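Local coordinates for protein oxidoreductase, zinc-binding dehydrogenase family (Myxococcus xanthus, PDB 5K1S) that probably acts as a zinc-containing medium-chain reductase in the alternative de novo route to isovaleryl coenzyme A, at residues V164-R178 and L304-L318. Numbering follows the deposited sequence.
Sequences VCCTTGTAVHTVRTR and LGAYATTQAELDEAL. With ZN (zinc ion), chain F.
H173 and E313 join two steeply crossing helices, 165-178 and 311-318, in the Rossmann-type domain of this medium-chain reductase, beside strand 302-305, where the parallel sheet continues into the second subunit. Residues 304-309 pass along helix 165-178, A306 by T174 and T309 by T170. The H173 imidazole lies across E313, placed there by a chi1 of -172° that puts CG anti to N, its plane turned 39° from the carboxylate. ND1 donates to the syn side of OE2 at 2.7 Å, a bent bond tilted out of both planes. T177 OG1 donates to the same oxygen from the same face at 3.1 Å. E313 OE1 takes T310 N at 2.8 Å, while E313 N returns a bond to T310 OG1, completing a capping box. Replacing E313 by an alanine is likely to leave H173 ND1 and T177 OG1 without their shared acceptor and the imidazole, still held at NE2 by E300 OE2 of the second subunit, less well fixed about CB-CG. Farther along, A317 CB sits 3.6 Å from G169 CA. R176 NH1 forms a salt bridge with E316 OE2 (3.2 Å), which lies almost in the guanidinium plane and also pairs with R319. C166 binds the zinc ion together with C57 and H79, its SG 2.3 Å from the metal.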
ATOM      1  N   VAL A 164     -11.284  12.090  20.580  1.00 49.12           N
ATOM      2  CA  VAL A 164     -11.867  11.245  19.545  1.00 50.85           C
ATOM      3  C   VAL A 164     -11.043  11.306  18.266  1.00 49.33           C
ATOM      4  O   VAL A 164     -10.847  10.290  17.591  1.00 50.48           O
ATOM      5  CB  VAL A 164     -13.329  11.667  19.295  1.00 52.30           C
ATOM      6  CG1 VAL A 164     -13.952  10.850  18.173  1.00 54.22           C
ATOM      7  CG2 VAL A 164     -14.141  11.520  20.566  1.00 54.14           C
ATOM      8  N   CYS A 165     -10.545  12.494  17.910  1.00 54.64           N
ATOM      9  CA  CYS A 165      -9.912  12.677  16.608  1.00 53.58           C
ATOM     10  C   CYS A 165      -8.709  11.756  16.443  1.00 53.38           C
ATOM     11  O   CYS A 165      -8.588  11.050  15.435  1.00 54.36           O
ATOM     12  CB  CYS A 165      -9.499  14.137  16.430  1.00 51.30           C
ATOM     13  SG  CYS A 165      -9.045  14.573  14.733  1.00 50.73           S
ATOM     14  N   CYS A 166      -7.809  11.746  17.422  1.00 58.17           N
ATOM     15  CA  CYS A 166      -6.561  11.000  17.313  1.00 57.77           C
ATOM     16  C   CYS A 166      -6.703   9.532  17.691  1.00 59.89           C
ATOM     17  O   CYS A 166      -5.686   8.836  17.786  1.00 59.71           O
ATOM     18  CB  CYS A 166      -5.489  11.653  18.183  1.00 55.69           C
ATOM     19  SG  CYS A 166      -5.179  13.364  17.744  1.00 53.40           S
ATOM     20  N   THR A 167      -7.924   9.047  17.906  1.00 58.19           N
ATOM     21  CA  THR A 167      -8.144   7.633  18.184  1.00 60.64           C
ATOM     22  C   THR A 167      -9.252   7.092  17.290  1.00 62.93           C
ATOM     23  O   THR A 167      -8.977   6.430  16.284  1.00 63.66           O
ATOM     24  CB  THR A 167      -8.492   7.419  19.658  1.00 61.68           C
ATOM     25  OG1 THR A 167      -9.635   8.210  20.002  1.00 62.09           O
ATOM     26  CG2 THR A 167      -7.319   7.811  20.543  1.00 59.75           C
ATOM     27  N   THR A 168     -10.508   7.371  17.644  1.00 58.53           N
ATOM     28  CA  THR A 168     -11.622   6.919  16.817  1.00 60.81           C
ATOM     29  C   THR A 168     -11.627   7.614  15.462  1.00 59.64           C
ATOM     30  O   THR A 168     -12.009   7.003  14.458  1.00 61.11           O
ATOM     31  CB  THR A 168     -12.944   7.161  17.542  1.00 62.43           C
ATOM     32  OG1 THR A 168     -12.905   6.540  18.834  1.00 63.58           O
ATOM     33  CG2 THR A 168     -14.110   6.589  16.744  1.00 65.02           C
ATOM     34  N   GLY A 169     -11.218   8.882  15.410  1.00 46.60           N
ATOM     35  CA  GLY A 169     -11.105   9.555  14.126  1.00 45.47           C
ATOM     36  C   GLY A 169     -10.130   8.853  13.202  1.00 45.40           C
ATOM     37  O   GLY A 169     -10.432   8.595  12.034  1.00 46.27           O
ATOM     38  N   THR A 170      -8.946   8.525  13.720  1.00 53.05           N
ATOM     39  CA  THR A 170      -7.971   7.781  12.929  1.00 53.22           C
ATOM     40  C   THR A 170      -8.496   6.396  12.577  1.00 55.92           C
ATOM     41  O   THR A 170      -8.252   5.892  11.476  1.00 56.56           O
ATOM     42  CB  THR A 170      -6.653   7.675  13.694  1.00 51.78           C
ATOM     43  OG1 THR A 170      -6.188   8.989  14.028  1.00 49.38           O
ATOM     44  CG2 THR A 170      -5.596   6.958  12.858  1.00 52.07           C
ATOM     45  N   ALA A 171      -9.219   5.764  13.505  1.00 66.95           N
ATOM     46  CA  ALA A 171      -9.757   4.433  13.247  1.00 69.77           C
ATOM     47  C   ALA A 171     -10.708   4.444  12.058  1.00 70.66           C
ATOM     48  O   ALA A 171     -10.647   3.558  11.198  1.00 71.91           O
ATOM     49  CB  ALA A 171     -10.463   3.902  14.493  1.00 71.69           C
ATOM     50  N   VAL A 172     -11.598   5.437  11.991  1.00 48.71           N
ATOM     51  CA  VAL A 172     -12.513   5.538  10.857  1.00 49.52           C
ATOM     52  C   VAL A 172     -11.727   5.631   9.556  1.00 48.53           C
ATOM     53  O   VAL A 172     -11.997   4.906   8.591  1.00 49.91           O
ATOM     54  CB  VAL A 172     -13.459   6.742  11.034  1.00 48.84           C
ATOM     55  CG1 VAL A 172     -14.290   6.973   9.771  1.00 49.42           C
ATOM     56  CG2 VAL A 172     -14.371   6.528  12.235  1.00 50.34           C
ATOM     57  N   HIS A 173     -10.744   6.531   9.509  1.00 50.17           N
ATOM     58  CA  HIS A 173      -9.934   6.679   8.306  1.00 49.47           C
ATOM     59  C   HIS A 173      -9.224   5.376   7.957  1.00 50.62           C
ATOM     60  O   HIS A 173      -9.160   4.987   6.785  1.00 51.36           O
ATOM     61  CB  HIS A 173      -8.922   7.810   8.499  1.00 47.12           C
ATOM     62  CG  HIS A 173      -8.176   8.174   7.254  1.00 46.64           C
ATOM     63  ND1 HIS A 173      -8.804   8.404   6.049  1.00 47.42           N
ATOM     64  CD2 HIS A 173      -6.853   8.353   7.027  1.00 45.71           C
ATOM     65  CE1 HIS A 173      -7.901   8.705   5.134  1.00 47.04           C
ATOM     66  NE2 HIS A 173      -6.708   8.682   5.702  1.00 46.07           N
ATOM     67  N   THR A 174      -8.697   4.679   8.966  1.00 45.59           N
ATOM     68  CA  THR A 174      -7.945   3.449   8.734  1.00 46.68           C
ATOM     69  C   THR A 174      -8.870   2.282   8.409  1.00 49.28           C
ATOM     70  O   THR A 174      -8.700   1.610   7.387  1.00 50.23           O
ATOM     71  CB  THR A 174      -7.098   3.119   9.966  1.00 46.23           C
ATOM     72  OG1 THR A 174      -6.256   4.234  10.286  1.00 43.77           O
ATOM     73  CG2 THR A 174      -6.233   1.889   9.719  1.00 47.23           C
ATOM     74  N   VAL A 175      -9.851   2.027   9.276  1.00 58.13           N
ATOM     75  CA  VAL A 175     -10.686   0.838   9.142  1.00 60.84           C
ATOM     76  C   VAL A 175     -11.610   0.959   7.936  1.00 61.47           C
ATOM     77  O   VAL A 175     -11.775   0.003   7.168  1.00 63.00           O
ATOM     78  CB  VAL A 175     -11.480   0.610  10.442  1.00 62.22           C
ATOM     79  CG1 VAL A 175     -12.390  -0.608  10.324  1.00 65.17           C
ATOM     80  CG2 VAL A 175     -10.531   0.457  11.626  1.00 61.70           C
ATOM     81  N   ARG A 176     -12.228   2.125   7.748  1.00 64.69           N
ATOM     82  CA  ARG A 176     -13.290   2.291   6.759  1.00 65.51           C
ATOM     83  C   ARG A 176     -12.799   2.942   5.472  1.00 64.20           C
ATOM     84  O   ARG A 176     -12.803   2.314   4.410  1.00 65.25           O
ATOM     85  CB  ARG A 176     -14.427   3.125   7.356  1.00 65.43           C
ATOM     86  CG  ARG A 176     -15.228   2.404   8.399  1.00 67.37           C
ATOM     87  CD  ARG A 176     -16.431   3.225   8.777  1.00 67.57           C
ATOM     88  NE  ARG A 176     -17.261   2.557   9.771  1.00 69.75           N
ATOM     89  CZ  ARG A 176     -18.308   3.120  10.365  1.00 70.34           C
ATOM     90  NH1 ARG A 176     -18.651   4.368  10.066  1.00 68.89           N
ATOM     91  NH2 ARG A 176     -19.009   2.438  11.259  1.00 72.48           N
ATOM     92  N   THR A 177     -12.388   4.208   5.551  1.00 57.39           N
ATOM     93  CA  THR A 177     -12.060   4.963   4.348  1.00 56.42           C
ATOM     94  C   THR A 177     -10.970   4.264   3.544  1.00 56.60           C
ATOM     95  O   THR A 177     -11.109   4.055   2.333  1.00 57.41           O
ATOM     96  CB  THR A 177     -11.626   6.381   4.725  1.00 54.24           C
ATOM     97  OG1 THR A 177     -12.387   6.833   5.853  1.00 53.95           O
ATOM     98  CG2 THR A 177     -11.844   7.327   3.562  1.00 53.83           C
ATOM     99  N   ARG A 178      -9.877   3.886   4.205  1.00 57.77           N
ATOM    100  CA  ARG A 178      -8.752   3.248   3.533  1.00 57.85           C
ATOM    101  C   ARG A 178      -8.862   1.728   3.555  1.00 59.86           C
ATOM    102  O   ARG A 178      -8.748   1.079   2.510  1.00 60.83           O
ATOM    103  CB  ARG A 178      -7.442   3.697   4.188  1.00 56.13           C
ATOM    104  CG  ARG A 178      -7.189   5.196   4.096  1.00 54.30           C
ATOM    105  CD  ARG A 178      -6.816   5.608   2.683  1.00 54.26           C
ATOM    106  NE  ARG A 178      -5.550   5.016   2.269  1.00 54.22           N
ATOM    107  CZ  ARG A 178      -5.097   5.004   1.021  1.00 54.41           C
ATOM    108  NH1 ARG A 178      -5.809   5.549   0.044  1.00 54.81           N
ATOM    109  NH2 ARG A 178      -3.930   4.439   0.748  1.00 54.00           N
ATOM    110  N   LEU A 304      -1.325  -0.369   2.369  1.00 67.78           N
ATOM    111  CA  LEU A 304      -1.968   0.931   2.234  1.00 66.06           C
ATOM    112  C   LEU A 304      -1.595   1.817   3.412  1.00 64.38           C
ATOM    113  O   LEU A 304      -1.647   1.379   4.565  1.00 65.54           O
ATOM    114  CB  LEU A 304      -3.489   0.780   2.161  1.00 68.09           C
ATOM    115  CG  LEU A 304      -4.019  -0.263   1.175  1.00 70.91           C
ATOM    116  CD1 LEU A 304      -5.532  -0.370   1.286  1.00 73.55           C
ATOM    117  CD2 LEU A 304      -3.607   0.079  -0.248  1.00 69.39           C
ATOM    118  N   GLY A 305      -1.227   3.061   3.122  1.00 50.17           N
ATOM    119  CA  GLY A 305      -0.985   4.039   4.161  1.00 48.90           C
ATOM    120  C   GLY A 305      -2.235   4.844   4.481  1.00 48.62           C
ATOM    121  O   GLY A 305      -3.061   5.115   3.615  1.00 48.55           O
ATOM    122  N   ALA A 306      -2.365   5.216   5.753  1.00 49.10           N
ATOM    123  CA  ALA A 306      -3.478   6.029   6.228  1.00 49.02           C
ATOM    124  C   ALA A 306      -2.931   7.126   7.126  1.00 47.84           C
ATOM    125  O   ALA A 306      -2.159   6.846   8.049  1.00 48.14           O
ATOM    126  CB  ALA A 306      -4.504   5.182   6.988  1.00 51.58           C
ATOM    127  N   TYR A 307      -3.334   8.367   6.863  1.00 39.61           N
ATOM    128  CA  TYR A 307      -2.778   9.521   7.553  1.00 38.84           C
ATOM    129  C   TYR A 307      -3.869  10.543   7.834  1.00 38.55           C
ATOM    130  O   TYR A 307      -4.731  10.794   6.989  1.00 38.37           O
ATOM    131  CB  TYR A 307      -1.658  10.160   6.718  1.00 38.01           C
ATOM    132  CG  TYR A 307      -1.023  11.383   7.347  1.00 37.37           C
ATOM    133  CD1 TYR A 307      -0.232  11.273   8.482  1.00 37.64           C
ATOM    134  CD2 TYR A 307      -1.201  12.645   6.792  1.00 36.62           C
ATOM    135  CE1 TYR A 307       0.352  12.385   9.057  1.00 37.12           C
ATOM    136  CE2 TYR A 307      -0.618  13.765   7.358  1.00 37.88           C
ATOM    137  CZ  TYR A 307       0.159  13.630   8.491  1.00 38.07           C
ATOM    138  OH  TYR A 307       0.742  14.744   9.058  1.00 39.24           O
ATOM    139  N   ALA A 308      -3.829  11.121   9.035  1.00 52.42           N
ATOM    140  CA  ALA A 308      -4.702  12.234   9.394  1.00 52.72           C
ATOM    141  C   ALA A 308      -6.174  11.838   9.392  1.00 53.53           C
ATOM    142  O   ALA A 308      -6.515  10.671   9.179  1.00 54.26           O
ATOM    143  CB  ALA A 308      -4.474  13.409   8.441  1.00 52.23           C
ATOM    144  N   THR A 309      -7.050  12.813   9.629  1.00 58.25           N
ATOM    145  CA  THR A 309      -8.486  12.595   9.689  1.00 59.35           C
ATOM    146  C   THR A 309      -9.186  13.730   8.956  1.00 58.79           C
ATOM    147  O   THR A 309      -8.731  14.877   8.999  1.00 58.31           O
ATOM    148  CB  THR A 309      -8.981  12.522  11.143  1.00 61.10           C
ATOM    149  OG1 THR A 309      -8.235  11.530  11.857  1.00 61.90           O
ATOM    150  CG2 THR A 309     -10.464  12.173  11.199  1.00 62.87           C
ATOM    151  N   THR A 310     -10.287  13.409   8.286  1.00 51.99           N
ATOM    152  CA  THR A 310     -11.046  14.391   7.527  1.00 51.61           C
ATOM    153  C   THR A 310     -12.215  14.920   8.352  1.00 52.90           C
ATOM    154  O   THR A 310     -12.577  14.378   9.399  1.00 54.35           O
ATOM    155  CB  THR A 310     -11.561  13.790   6.215  1.00 51.45           C
ATOM    156  OG1 THR A 310     -12.514  12.759   6.498  1.00 53.21           O
ATOM    157  CG2 THR A 310     -10.415  13.215   5.400  1.00 50.40           C
ATOM    158  N   GLN A 311     -12.812  16.003   7.851  1.00 53.92           N
ATOM    159  CA  GLN A 311     -13.947  16.612   8.537  1.00 55.14           C
ATOM    160  C   GLN A 311     -15.121  15.644   8.616  1.00 56.79           C
ATOM    161  O   GLN A 311     -15.843  15.608   9.621  1.00 58.43           O
ATOM    162  CB  GLN A 311     -14.349  17.898   7.817  1.00 54.43           C
ATOM    163  CG  GLN A 311     -15.250  18.812   8.620  1.00 55.44           C
ATOM    164  CD  GLN A 311     -15.466  20.155   7.942  1.00 54.64           C
ATOM    165  OE1 GLN A 311     -15.585  20.235   6.719  1.00 53.80           O
ATOM    166  NE2 GLN A 311     -15.508  21.218   8.737  1.00 55.00           N
ATOM    167  N   ALA A 312     -15.323  14.843   7.568  1.00 47.52           N
ATOM    168  CA  ALA A 312     -16.411  13.871   7.577  1.00 49.60           C
ATOM    169  C   ALA A 312     -16.116  12.721   8.529  1.00 51.25           C
ATOM    170  O   ALA A 312     -17.006  12.266   9.257  1.00 53.69           O
ATOM    171  CB  ALA A 312     -16.654  13.344   6.163  1.00 49.38           C
ATOM    172  N   GLU A 313     -14.873  12.235   8.535  1.00 49.82           N
ATOM    173  CA  GLU A 313     -14.519  11.117   9.403  1.00 51.60           C
ATOM    174  C   GLU A 313     -14.655  11.495  10.872  1.00 52.86           C
ATOM    175  O   GLU A 313     -15.098  10.683  11.692  1.00 55.68           O
ATOM    176  CB  GLU A 313     -13.096  10.654   9.100  1.00 50.03           C
ATOM    177  CG  GLU A 313     -12.923  10.073   7.708  1.00 49.28           C
ATOM    178  CD  GLU A 313     -11.485  10.115   7.233  1.00 47.01           C
ATOM    179  OE1 GLU A 313     -10.623  10.629   7.973  1.00 46.01           O
ATOM    180  OE2 GLU A 313     -11.218   9.639   6.112  1.00 46.50           O
ATOM    181  N   LEU A 314     -14.271  12.723  11.230  1.00 51.58           N
ATOM    182  CA  LEU A 314     -14.411  13.155  12.614  1.00 52.89           C
ATOM    183  C   LEU A 314     -15.879  13.273  13.004  1.00 55.05           C
ATOM    184  O   LEU A 314     -16.268  12.853  14.101  1.00 57.50           O
ATOM    185  CB  LEU A 314     -13.690  14.486  12.831  1.00 51.04           C
ATOM    186  CG  LEU A 314     -13.808  15.076  14.242  1.00 52.40           C
ATOM    187  CD1 LEU A 314     -13.297  14.099  15.294  1.00 54.13           C
ATOM    188  CD2 LEU A 314     -13.063  16.399  14.342  1.00 50.93           C
ATOM    189  N   ASP A 315     -16.708  13.845  12.127  1.00 54.17           N
ATOM    190  CA  ASP A 315     -18.143  13.880  12.390  1.00 56.22           C
ATOM    191  C   ASP A 315     -18.680  12.478  12.646  1.00 59.11           C
ATOM    192  O   ASP A 315     -19.486  12.271  13.559  1.00 61.61           O
ATOM    193  CB  ASP A 315     -18.885  14.528  11.218  1.00 55.13           C
ATOM    194  CG  ASP A 315     -18.688  16.033  11.157  1.00 53.35           C
ATOM    195  OD1 ASP A 315     -18.465  16.657  12.218  1.00 53.66           O
ATOM    196  OD2 ASP A 315     -18.762  16.596  10.045  1.00 51.90           O
ATOM    197  N   GLU A 316     -18.238  11.503  11.849  1.00 60.86           N
ATOM    198  CA  GLU A 316     -18.675  10.126  12.050  1.00 64.10           C
ATOM    199  C   GLU A 316     -18.080   9.537  13.323  1.00 66.14           C
ATOM    200  O   GLU A 316     -18.779   8.854  14.082  1.00 69.63           O
ATOM    201  CB  GLU A 316     -18.291   9.280  10.834  1.00 63.64           C
ATOM    202  CG  GLU A 316     -18.718   7.823  10.921  1.00 67.39           C
ATOM    203  CD  GLU A 316     -20.225   7.655  10.989  1.00 70.00           C
ATOM    204  OE1 GLU A 316     -20.951   8.654  10.792  1.00 68.66           O
ATOM    205  OE2 GLU A 316     -20.683   6.521  11.242  1.00 73.55           O
ATOM    206  N   ALA A 317     -16.793   9.785  13.570  1.00 53.89           N
ATOM    207  CA  ALA A 317     -16.158   9.276  14.782  1.00 55.94           C
ATOM    208  C   ALA A 317     -16.839   9.830  16.026  1.00 57.74           C
ATOM    209  O   ALA A 317     -17.149   9.086  16.964  1.00 61.41           O
ATOM    210  CB  ALA A 317     -14.672   9.631  14.780  1.00 53.16           C
ATOM    211  N   LEU A 318     -17.077  11.143  16.052  1.00 64.10           N
ATOM    212  CA  LEU A 318     -17.784  11.742  17.179  1.00 65.64           C
ATOM    213  C   LEU A 318     -19.163  11.122  17.352  1.00 68.69           C
ATOM    214  O   LEU A 318     -19.615  10.896  18.480  1.00 71.38           O
ATOM    215  CB  LEU A 318     -17.893  13.255  16.981  1.00 62.89           C
ATOM    216  CG  LEU A 318     -16.568  14.019  17.006  1.00 60.30           C
ATOM    217  CD1 LEU A 318     -16.753  15.438  16.491  1.00 58.04           C
ATOM    218  CD2 LEU A 318     -15.987  14.036  18.410  1.00 61.74           C
TER
HETATM  219 ZN    ZN F 402      -2.870  13.662  17.771  1.00 70.31          ZN